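Local coordinates for protein ABC transporter (Thermotoga maritima, PDB 1JI0) that binds ATP and probably hydrolyses it to drive the transport of branched-chain amino acids across the membrane, at residues 198-203 and 235-240. Sequence-based numbering, arbitrary orientation.
Sequences NALGAL and AYLGVA
Leu237 lays one branch, CD2, against the first turn of helix 199-205, overlapping both Ala199 and Leu200. The methyl meets the backbone as much as the side chains: Leu237 CD2 stands 3.7 Å from Leu200 N. The same Leu237 CD2 lies 3.9 Å from Leu200 CB. It also reaches Ala199, with Leu237 CD2 4.1 Å from Ala199 CB. The first torsion of Leu237 (chi1 -49°) sets CG beside the backbone N; the second (chi2 180°) sends CD1 outward in extended fashion, so that CD2 is the branch folded close to its own CA and laid on the helix. The Leu237 CB leaves alongside the helix, but the end of the side chain comes nearer. Next to it, Tyr236 CB meets Ala199 CB at 4.1 Å. The methyl of Ala199 is thus shared by two consecutive residues of the 235-240 segment, where the CA atoms of Ala199 and Tyr236 are 6.5 Å apart.

The tyrosine ring takes another course. It leads away from this contact, and its OH is hydrogen-bonded to Glu213, while the Tyr236 side chain is about 6 Å from that of Ala43, an ATP-binding residue of the Walker A loop. Ala199 also packs on Ile38 of the central-sheet strand 34-38; Leu200 and Leu237 both touch Leu227 of helix 223-227, which draws a third element into the cluster.

The contact therefore joins the start of a helix that follows strand 192-196 to the end of helix 230-236, just before the C-terminus, in the ATP-binding domain of an ABC transporter. No hydrogen bond crosses between the segments, and the 157 Å² they bury is modest; alkyl groups meet, with one methyl also resting on the helix backbone, consistent with a small, partly buried apolar contact with little directional constraint.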
loop_
_atom_site.group_PDB
_atom_site.type_symbol
_atom_site.label_atom_id
_atom_site.label_comp_id
_atom_site.label_asym_id
_atom_site.label_seq_id
_atom_site.Cartn_x
_atom_site.Cartn_y
_atom_site.Cartn_z
ATOM N N ASN A 198 0.931 3.495 -12.218
ATOM C CA ASN A 198 1.886 4.541 -12.565
ATOM C C ASN A 198 3.256 3.988 -12.191
ATOM O O ASN A 198 3.785 4.279 -11.123
ATOM C CB ASN A 198 1.584 5.816 -11.770
ATOM C CG ASN A 198 2.392 7.018 -12.251
ATOM O OD1 ASN A 198 1.979 8.166 -12.072
ATOM N ND2 ASN A 198 3.545 6.760 -12.855
ATOM N N ALA A 199 3.811 3.174 -13.083
ATOM C CA ALA A 199 5.098 2.530 -12.860
ATOM C C ALA A 199 6.250 3.497 -12.641
ATOM O O ALA A 199 7.100 3.272 -11.776
ATOM C CB ALA A 199 5.410 1.585 -14.028
ATOM N N LEU A 200 6.291 4.571 -13.421
ATOM C CA LEU A 200 7.359 5.554 -13.269
ATOM C C LEU A 200 7.379 6.119 -11.847
ATOM O O LEU A 200 8.389 6.058 -11.153
ATOM C CB LEU A 200 7.172 6.692 -14.277
ATOM C CG LEU A 200 8.257 7.772 -14.270
ATOM C CD1 LEU A 200 9.624 7.126 -14.481
ATOM C CD2 LEU A 200 7.970 8.793 -15.360
ATOM N N GLY A 201 6.253 6.671 -11.410
ATOM C CA GLY A 201 6.196 7.236 -10.073
ATOM C C GLY A 201 6.523 6.213 -9.006
ATOM O O GLY A 201 7.271 6.501 -8.076
ATOM N N ALA A 202 5.975 5.010 -9.151
ATOM C CA ALA A 202 6.202 3.942 -8.188
ATOM C C ALA A 202 7.669 3.512 -8.121
ATOM O O ALA A 202 8.247 3.409 -7.035
ATOM C CB ALA A 202 5.318 2.731 -8.531
ATOM N N LEU A 203 8.265 3.248 -9.281
ATOM C CA LEU A 203 9.660 2.825 -9.318
ATOM C C LEU A 203 10.629 3.905 -8.834
ATOM O O LEU A 203 11.697 3.592 -8.303
ATOM C CB LEU A 203 10.039 2.374 -10.728
ATOM C CG LEU A 203 9.424 1.038 -11.147
ATOM C CD1 LEU A 203 9.725 0.766 -12.622
ATOM C CD2 LEU A 203 9.975 -0.076 -10.253
ATOM N N ALA A 235 7.671 -1.181 -22.420
ATOM C CA ALA A 235 6.359 -1.710 -22.067
ATOM C C ALA A 235 5.573 -0.911 -21.032
ATOM O O ALA A 235 4.345 -0.829 -21.108
ATOM C CB ALA A 235 6.501 -3.158 -21.591
ATOM N N TYR A 236 6.266 -0.318 -20.067
ATOM C CA TYR A 236 5.580 0.422 -19.019
ATOM C C TYR A 236 5.898 1.910 -18.918
ATOM O O TYR A 236 5.220 2.634 -18.192
ATOM C CB TYR A 236 5.841 -0.259 -17.671
ATOM C CG TYR A 236 5.273 -1.657 -17.599
ATOM C CD1 TYR A 236 3.926 -1.870 -17.311
ATOM C CD2 TYR A 236 6.068 -2.768 -17.878
ATOM C CE1 TYR A 236 3.382 -3.156 -17.306
ATOM C CE2 TYR A 236 5.534 -4.062 -17.878
ATOM C CZ TYR A 236 4.195 -4.244 -17.593
ATOM O OH TYR A 236 3.663 -5.510 -17.598
ATOM N N LEU A 237 6.910 2.379 -19.642
ATOM C CA LEU A 237 7.264 3.795 -19.573
ATOM C C LEU A 237 7.198 4.517 -20.933
ATOM O O LEU A 237 7.481 5.714 -21.025
ATOM C CB LEU A 237 8.651 3.941 -18.935
ATOM C CG LEU A 237 8.838 3.161 -17.622
ATOM C CD1 LEU A 237 10.235 3.376 -17.079
ATOM C CD2 LEU A 237 7.805 3.600 -16.600
ATOM N N GLY A 238 6.817 3.779 -21.977
ATOM C CA GLY A 238 6.681 4.339 -23.317
ATOM C C GLY A 238 7.938 4.832 -24.019
ATOM O O GLY A 238 8.026 6.004 -24.371
ATOM N N VAL A 239 8.895 3.937 -24.255
ATOM C CA VAL A 239 10.152 4.304 -24.906
ATOM C C VAL A 239 10.444 3.460 -26.133
ATOM O O VAL A 239 11.584 3.017 -26.351
ATOM C CB VAL A 239 11.342 4.162 -23.929
ATOM C CG1 VAL A 239 12.641 4.604 -24.594
ATOM C CG2 VAL A 239 11.101 5.023 -22.723
ATOM N N ALA A 240 9.422 3.232 -26.950
ATOM C CA ALA A 240 9.618 2.439 -28.160
ATOM C C ALA A 240 9.654 3.384 -29.350
ATOM O O ALA A 240 9.598 4.621 -29.111
ATOM C CB ALA A 240 8.487 1.423 -28.317
ATOM O OXT ALA A 240 9.747 2.885 -30.503
#